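Putative protease (PDB 3KD4) has no established function, but is probably exported from the bacterial cytoplasm and may act as a protease. Local coordinates at residues Ala399-Trp404 / Ile472-Gln477; Phe417-Leu422 / Ser489-Trp494; Lys450-Val455 / Pro481-Asp486. All coordinates share one frame; numbering follows the deposited sequence. Where two conformers were deposited one is given.

Contact 1. Residues Ala399-Trp404 / Ile472-Gln477; sequences AGIDSW and IELNKQ
I401 and W404 meet I472 and L474 in a buried, purely apolar contact, where the loop between strands 389-393 and 417-418 closes over the end of strand 465-474. The nearest backbone pair, I401 and I472, has its CA atoms 9.1 Å apart, so only side chains bridge the gap. The isoleucines reach tip to tip, I401 CD1 lying 3.7 Å from I472 CG2; the modelled CD1-CD1 separation is too short to be trusted. With CG1 turned beside its backbone N (chi1 -65°), I401 also brings CD1 to 3.8 Å from L474 CD1. That same leucine methyl approaches W404 CZ3 obliquely at 4.1 Å as the side chains slide past each other.

A short 3-10 turn, 401-403, carries I401 and is followed by W404. G400 O is gripped twice, by S403 N at 2.9 Å and by S403 OG at 2.7 Å, the hydroxyl lying in the carbonyl plane. W404 folds back so that one ring face rests over I401 CA, and I423 of strand 423-433 touches both loop residues. On the strand, I472 and L474 point in while E473 points away, the alternation typical of a sheet with an apolar face, here packed by loop and helix 481-495.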
# COMPACT_ATOMS: atom_id res chain seq x y z
N ALA A 399 9.46 -10.34 -15.71
CA ALA A 399 9.91 -9.83 -14.43
C ALA A 399 10.56 -8.46 -14.60
O ALA A 399 11.14 -8.16 -15.63
CB ALA A 399 10.90 -10.81 -13.80
N GLY A 400 10.45 -7.63 -13.57
CA GLY A 400 11.12 -6.35 -13.56
C GLY A 400 10.30 -5.24 -14.19
O GLY A 400 9.07 -5.22 -14.05
N ILE A 401 10.98 -4.31 -14.87
CA ILE A 401 10.35 -3.10 -15.36
C ILE A 401 9.21 -3.45 -16.29
O ILE A 401 8.23 -2.72 -16.35
CB ILE A 401 11.34 -2.17 -16.10
CG1 ILE A 401 12.40 -1.64 -15.16
CG2 ILE A 401 10.63 -0.95 -16.61
CD1 ILE A 401 13.55 -0.96 -15.90
N ASP A 402 9.34 -4.55 -17.03
CA ASP A 402 8.29 -4.95 -17.97
C ASP A 402 6.96 -5.29 -17.30
O ASP A 402 5.95 -5.28 -17.98
CB ASP A 402 8.73 -6.09 -18.88
CG ASP A 402 9.85 -5.67 -19.84
OD1 ASP A 402 9.63 -4.77 -20.69
OD2 ASP A 402 10.95 -6.27 -19.75
N SER A 403 6.97 -5.55 -15.99
CA SER A 403 5.74 -5.78 -15.26
C SER A 403 5.20 -4.49 -14.56
O SER A 403 4.13 -4.53 -13.95
CB SER A 403 5.97 -6.88 -14.21
OG SER A 403 6.83 -6.41 -13.15
N TRP A 404 5.90 -3.36 -14.68
CA TRP A 404 5.53 -2.15 -13.95
C TRP A 404 4.37 -1.37 -14.56
O TRP A 404 3.90 -0.39 -13.97
CB TRP A 404 6.73 -1.23 -13.79
CG TRP A 404 7.78 -1.71 -12.89
CD1 TRP A 404 7.77 -2.85 -12.12
CD2 TRP A 404 8.97 -1.02 -12.57
NE1 TRP A 404 8.92 -2.91 -11.38
CE2 TRP A 404 9.67 -1.79 -11.62
CE3 TRP A 404 9.53 0.18 -13.00
CZ2 TRP A 404 10.90 -1.40 -11.09
CZ3 TRP A 404 10.75 0.57 -12.49
CH2 TRP A 404 11.42 -0.21 -11.54
N ILE A 472 19.39 -2.33 -18.56
CA ILE A 472 18.85 -1.09 -18.00
C ILE A 472 19.24 -0.98 -16.55
O ILE A 472 19.23 -1.98 -15.85
CB ILE A 472 17.33 -0.98 -18.18
CG1 ILE A 472 16.81 0.35 -17.56
CG2 ILE A 472 16.55 -2.24 -17.65
CD1 ILE A 472 15.37 0.68 -17.94
N GLU A 473 19.63 0.22 -16.11
CA GLU A 473 19.76 0.49 -14.68
C GLU A 473 19.02 1.77 -14.37
O GLU A 473 19.11 2.75 -15.13
CB GLU A 473 21.22 0.58 -14.25
CG GLU A 473 21.97 1.70 -14.94
CD GLU A 473 23.43 1.80 -14.51
OE1 GLU A 473 24.09 0.74 -14.33
OE2 GLU A 473 23.92 2.95 -14.37
N LEU A 474 18.24 1.75 -13.30
CA LEU A 474 17.59 2.92 -12.82
C LEU A 474 18.06 3.11 -11.37
O LEU A 474 17.89 2.21 -10.52
CB LEU A 474 16.07 2.79 -12.95
CG LEU A 474 15.46 2.66 -14.35
CD1 LEU A 474 13.91 2.49 -14.26
CD2 LEU A 474 15.80 3.86 -15.26
N ASN A 475 18.67 4.26 -11.10
CA ASN A 475 19.39 4.50 -9.85
C ASN A 475 18.79 5.55 -8.91
O ASN A 475 19.41 5.95 -7.97
CB ASN A 475 20.82 4.90 -10.16
CG ASN A 475 21.53 3.88 -11.05
OD1 ASN A 475 21.48 2.67 -10.79
ND2 ASN A 475 22.20 4.38 -12.10
N LYS A 476 17.59 6.01 -9.19
CA LYS A 476 16.89 6.97 -8.33
C LYS A 476 15.43 6.51 -8.32
O LYS A 476 14.95 5.95 -9.29
CB LYS A 476 17.04 8.39 -8.90
CG LYS A 476 16.41 9.50 -8.11
CD LYS A 476 16.84 10.85 -8.70
CE LYS A 476 16.04 12.07 -8.20
NZ LYS A 476 15.71 12.04 -6.73
N GLN A 477 14.73 6.73 -7.20
CA GLN A 477 13.36 6.28 -7.02
C GLN A 477 12.29 7.31 -7.31
O GLN A 477 11.21 6.95 -7.75
CB GLN A 477 13.17 5.88 -5.56
CG GLN A 477 13.80 4.61 -5.20
CD GLN A 477 13.79 4.39 -3.73
OE1 GLN A 477 13.06 3.52 -3.26
NE2 GLN A 477 14.59 5.21 -2.97

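Contact 2. Residues Phe417-Leu422 / Ser489-Trp494; sequences FELPSL and SLIHEW
L419 and I491 are the closest backbone pair, yet their CA atoms stand 10.7 Å apart: an extended chain passes a helix at a spacing that side chains must span. Residues F417 and E418 have strand torsions, and the chain stays extended through L419 (phi/psi -92°/151°). Opposite, residues 489-494 are regular alpha-helix, as the bonds E493 N to S489 O (2.9 Å) and W494 N to L490 O (3.1 Å) confirm. No hydrogen bond crosses between the segments, and the surface they bury together is small, 75 Å².

One methyl group carries the whole contact. I491 CD1 arrives at the rim of the F417 ring, in the ring plane, 3.9 Å from CE2 and 4.1 Å from CZ, so it meets the edge and not the pi face. F417 holds its CG trans to the backbone N (chi1 -178°), which sends the ring out from the strand to meet a side chain coming from the opposite direction.

The setting is a helix laid on a beta-sheet: I491 also packs on L474 of strand 465-474, and helix 481-495 supplies Y484, whose ring meets that of F417 edge-to-face. F417 itself sits in a two-stranded antiparallel pairing with strand 478-479, bonded through the backbone to F479.

L419 adds the second apolar touch, its CD2 lying 4.2 Å from I491 CD1 as the two side chains run past each other in opposite directions. L419 also rests on L474.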
# COMPACT_ATOMS: atom_id res chain seq x y z
N PHE A 417 6.96 11.42 -9.61
CA PHE A 417 6.95 10.13 -10.25
C PHE A 417 7.79 9.17 -9.41
O PHE A 417 8.92 9.50 -9.08
CB PHE A 417 7.56 10.31 -11.64
CG PHE A 417 7.59 9.07 -12.44
CD1 PHE A 417 6.42 8.44 -12.79
CD2 PHE A 417 8.78 8.53 -12.86
CE1 PHE A 417 6.44 7.28 -13.55
CE2 PHE A 417 8.80 7.35 -13.65
CZ PHE A 417 7.63 6.74 -13.97
N GLU A 418 7.25 8.01 -9.06
CA GLU A 418 7.96 7.07 -8.17
C GLU A 418 8.01 5.69 -8.74
O GLU A 418 7.00 5.16 -9.18
CB GLU A 418 7.25 7.01 -6.79
CG GLU A 418 8.00 6.23 -5.70
CD GLU A 418 7.30 6.32 -4.37
OE1 GLU A 418 7.64 7.22 -3.60
OE2 GLU A 418 6.37 5.52 -4.11
N LEU A 419 9.19 5.07 -8.70
CA LEU A 419 9.38 3.71 -9.16
C LEU A 419 9.19 2.74 -7.99
O LEU A 419 9.46 3.09 -6.85
CB LEU A 419 10.79 3.54 -9.69
CG LEU A 419 11.28 4.51 -10.77
CD1 LEU A 419 12.68 4.06 -11.16
CD2 LEU A 419 10.33 4.50 -11.97
N PRO A 420 8.74 1.50 -8.27
CA PRO A 420 8.58 0.53 -7.19
C PRO A 420 9.90 0.21 -6.48
O PRO A 420 9.90 -0.02 -5.27
CB PRO A 420 8.04 -0.71 -7.92
CG PRO A 420 7.57 -0.26 -9.23
CD PRO A 420 8.32 0.97 -9.58
N SER A 421 11.00 0.24 -7.22
CA SER A 421 12.34 -0.04 -6.67
C SER A 421 13.40 0.49 -7.61
O SER A 421 13.11 0.82 -8.76
CB SER A 421 12.58 -1.54 -6.52
OG SER A 421 12.80 -2.18 -7.79
N LEU A 422 14.63 0.56 -7.14
CA LEU A 422 15.75 0.68 -8.06
C LEU A 422 15.87 -0.67 -8.76
O LEU A 422 15.38 -1.70 -8.24
CB LEU A 422 17.04 1.03 -7.35
CG LEU A 422 16.98 2.32 -6.52
CD1 LEU A 422 18.37 2.57 -5.90
CD2 LEU A 422 16.52 3.49 -7.35
N SER A 489 12.48 8.78 -20.85
CA SER A 489 13.19 8.37 -22.06
C SER A 489 13.95 7.04 -21.84
O SER A 489 13.97 6.21 -22.72
CB SER A 489 14.08 9.51 -22.59
OG SER A 489 15.21 9.69 -21.77
N LEU A 490 14.47 6.79 -20.63
CA LEU A 490 15.10 5.52 -20.32
C LEU A 490 14.11 4.39 -20.36
O LEU A 490 14.34 3.34 -21.01
CB LEU A 490 15.79 5.55 -18.93
CG LEU A 490 16.93 6.55 -18.72
CD1 LEU A 490 17.47 6.55 -17.25
CD2 LEU A 490 18.10 6.28 -19.70
N ILE A 491 12.98 4.60 -19.67
CA ILE A 491 11.98 3.54 -19.53
C ILE A 491 11.42 3.22 -20.91
O ILE A 491 11.25 2.06 -21.29
CB ILE A 491 10.83 3.92 -18.52
CG1 ILE A 491 11.40 4.00 -17.11
CG2 ILE A 491 9.70 2.89 -18.61
CD1 ILE A 491 10.56 4.89 -16.12
N HIS A 492 11.16 4.26 -21.66
CA HIS A 492 10.67 4.09 -23.02
C HIS A 492 11.70 3.36 -23.93
O HIS A 492 11.34 2.53 -24.76
CB HIS A 492 10.29 5.46 -23.57
CG HIS A 492 9.92 5.46 -25.02
ND1 HIS A 492 8.74 4.90 -25.48
CD2 HIS A 492 10.55 5.97 -26.10
CE1 HIS A 492 8.68 5.04 -26.79
NE2 HIS A 492 9.76 5.70 -27.19
N GLU A 493 12.99 3.67 -23.77
CA GLU A 493 14.01 2.98 -24.58
C GLU A 493 13.95 1.48 -24.30
O GLU A 493 14.08 0.66 -25.22
CB GLU A 493 15.42 3.52 -24.31
CG GLU A 493 16.48 2.93 -25.27
CD GLU A 493 17.10 3.97 -26.20
OE1 GLU A 493 16.44 4.95 -26.53
OE2 GLU A 493 18.27 3.78 -26.57
N TRP A 494 13.70 1.13 -23.04
CA TRP A 494 13.57 -0.27 -22.66
C TRP A 494 12.32 -0.94 -23.23
O TRP A 494 12.42 -2.05 -23.75
CB TRP A 494 13.59 -0.44 -21.13
CG TRP A 494 13.59 -1.86 -20.74
CD1 TRP A 494 12.54 -2.58 -20.32
CD2 TRP A 494 14.70 -2.75 -20.78
NE1 TRP A 494 12.91 -3.89 -20.10
CE2 TRP A 494 14.25 -4.02 -20.35
CE3 TRP A 494 16.05 -2.61 -21.12
CZ2 TRP A 494 15.09 -5.13 -20.25
CZ3 TRP A 494 16.90 -3.71 -21.01
CH2 TRP A 494 16.42 -4.95 -20.57

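Contact 3. Residues Lys450-Val455 / Pro481-Asp486; sequences KPFGKV and PAEYSD
The contact between K450, P451 and F452 and the acidic residues D486 and E483 belongs to a beta hairpin: strands 446-450 and 453-462 are joined by a type I turn from K450 to G453, and this turn abuts the first turns of helix 481-495. The hairpin is closed by K450 N to G453 O at 3.0 Å, while the return bond, G453 N to K450 O, is weak.

K450 and D486 cross at about a right angle. The lysine bends at its second torsion (chi2 -60°), which brings its methylene chain against the aspartate: K450 CG is 3.6 Å from D486 O, and K450 CD is 3.8 Å from D486 OD1. The charged ends are less intimate. K450 NZ and D486 OD1 form only a long salt bridge of 4.0 Å, and a water completes it, accepting from K450 NZ at 2.8 Å and donating to D486 OD1 at 2.7 Å. With an alanine at K450, D486 OD1 and this water would probably lose their ammonium partner, and a gap would be likely to open where the methylenes lie on the helix.

D486 OD2 also touches the proline that follows the lysine, 3.8 Å from P451 CD. Three residues earlier, toward the start of the helix, E483 OE2 comes obliquely to F452 CE2 at 3.8 Å, with the ring and carboxylate planes 76° apart. The other oxygen, E483 OE1, is hydrogen-bonded to T480 N, and the F452 ring makes a cation-pi contact with K476. No direct hydrogen bond joins the segments, so charge, water and van der Waals contact hold this solvent-facing margin, an arrangement in keeping with a hairpin turn packed beside a helix that lies on the same sheet.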
# COMPACT_ATOMS: atom_id res chain seq x y z
N LYS A 450 21.58 8.93 -18.96
CA LYS A 450 20.95 10.08 -18.33
C LYS A 450 21.48 10.16 -16.93
O LYS A 450 22.17 9.25 -16.47
CB LYS A 450 19.42 9.91 -18.31
CG LYS A 450 18.75 10.00 -19.69
CD LYS A 450 18.96 11.31 -20.41
CE LYS A 450 18.31 11.25 -21.78
NZ LYS A 450 18.49 12.47 -22.59
N PRO A 451 21.17 11.26 -16.23
CA PRO A 451 21.75 11.40 -14.90
C PRO A 451 21.40 10.26 -13.92
O PRO A 451 22.19 9.99 -13.05
CB PRO A 451 21.17 12.73 -14.41
CG PRO A 451 20.85 13.51 -15.67
CD PRO A 451 20.45 12.48 -16.66
N PHE A 452 20.27 9.59 -14.08
CA PHE A 452 19.86 8.62 -13.06
C PHE A 452 19.71 7.21 -13.62
O PHE A 452 19.20 6.32 -12.95
CB PHE A 452 18.59 9.14 -12.36
CG PHE A 452 18.82 10.44 -11.63
CD1 PHE A 452 19.76 10.50 -10.57
CD2 PHE A 452 18.17 11.61 -12.01
CE1 PHE A 452 20.03 11.73 -9.91
CE2 PHE A 452 18.42 12.82 -11.36
CZ PHE A 452 19.34 12.88 -10.29
N GLY A 453 20.22 6.98 -14.84
CA GLY A 453 20.24 5.62 -15.36
C GLY A 453 20.78 5.51 -16.76
O GLY A 453 21.27 6.48 -17.32
N LYS A 454 20.66 4.32 -17.34
CA LYS A 454 21.25 4.05 -18.65
C LYS A 454 20.61 2.80 -19.21
O LYS A 454 20.29 1.88 -18.46
CB LYS A 454 22.78 3.86 -18.48
CG LYS A 454 23.55 3.49 -19.74
CD LYS A 454 25.04 3.44 -19.51
CE LYS A 454 25.47 2.19 -18.76
NZ LYS A 454 27.01 2.08 -18.68
N VAL A 455 20.41 2.78 -20.52
CA VAL A 455 19.90 1.61 -21.24
C VAL A 455 20.88 1.34 -22.39
O VAL A 455 21.32 2.27 -23.07
CB VAL A 455 18.49 1.83 -21.82
CG1 VAL A 455 18.09 0.69 -22.74
CG2 VAL A 455 17.45 2.00 -20.70
N PRO A 481 8.73 16.66 -11.79
CA PRO A 481 8.36 16.87 -13.19
C PRO A 481 9.53 17.35 -14.05
O PRO A 481 9.62 16.95 -15.19
CB PRO A 481 7.23 17.88 -13.10
CG PRO A 481 6.62 17.64 -11.73
CD PRO A 481 7.79 17.31 -10.86
N ALA A 482 10.44 18.13 -13.47
CA ALA A 482 11.66 18.58 -14.18
C ALA A 482 12.59 17.41 -14.54
O ALA A 482 13.31 17.48 -15.53
CB ALA A 482 12.42 19.61 -13.35
N GLU A 483 12.56 16.35 -13.75
CA GLU A 483 13.43 15.20 -13.94
C GLU A 483 12.74 14.10 -14.72
O GLU A 483 13.38 13.15 -15.13
CB GLU A 483 13.84 14.61 -12.57
CG GLU A 483 14.88 15.40 -11.81
CD GLU A 483 14.98 15.02 -10.33
OE1 GLU A 483 14.02 14.49 -9.73
OE2 GLU A 483 16.05 15.29 -9.74
N TYR A 484 11.43 14.23 -14.93
CA TYR A 484 10.63 13.14 -15.44
C TYR A 484 10.97 12.77 -16.88
O TYR A 484 11.03 11.59 -17.22
CB TYR A 484 9.17 13.51 -15.29
CG TYR A 484 8.19 12.59 -15.96
CD1 TYR A 484 7.90 11.33 -15.44
CD2 TYR A 484 7.54 12.98 -17.13
CE1 TYR A 484 6.97 10.47 -16.07
CE2 TYR A 484 6.61 12.14 -17.77
CZ TYR A 484 6.31 10.90 -17.23
OH TYR A 484 5.38 10.08 -17.85
N SER A 485 11.25 13.76 -17.72
CA SER A 485 11.52 13.45 -19.12
C SER A 485 12.74 12.53 -19.30
O SER A 485 12.69 11.58 -20.09
CB SER A 485 11.66 14.73 -19.94
OG SER A 485 10.37 15.31 -20.12
N ASP A 486 13.80 12.77 -18.54
CA ASP A 486 14.98 11.95 -18.58
C ASP A 486 14.73 10.49 -18.17
O ASP A 486 15.26 9.59 -18.83
CB ASP A 486 16.10 12.54 -17.72
CG ASP A 486 16.70 13.80 -18.34
OD1 ASP A 486 16.50 14.05 -19.55
OD2 ASP A 486 17.38 14.54 -17.59
O HOH W 1 15.81 13.13 -22.00

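How the contacts relate
Contacts 1 and 2 are buried, with centres about 5 Å apart, and rely wholly on apolar side chains; contact 3 lies at the surface and uses acidic groups, a lysine and a bridging water. Contacts 2 and 3 share helix 481-495, their centres about 8 Å apart, with contact 3 using its beginning and contact 2 a later part. Contacts 1 and 3 use neighbouring strands of one sheet, tied by a probable hydrogen bond, E473 N to K454 O at 3.0 Å. Contacts 1 and 2 are joined by two probable hydrogen bonds, Q477 O to L419 N (2.9 Å) and D402 OD2 to W494 NE1 (3.1 Å). All six segments fall within the DUF3858 family region.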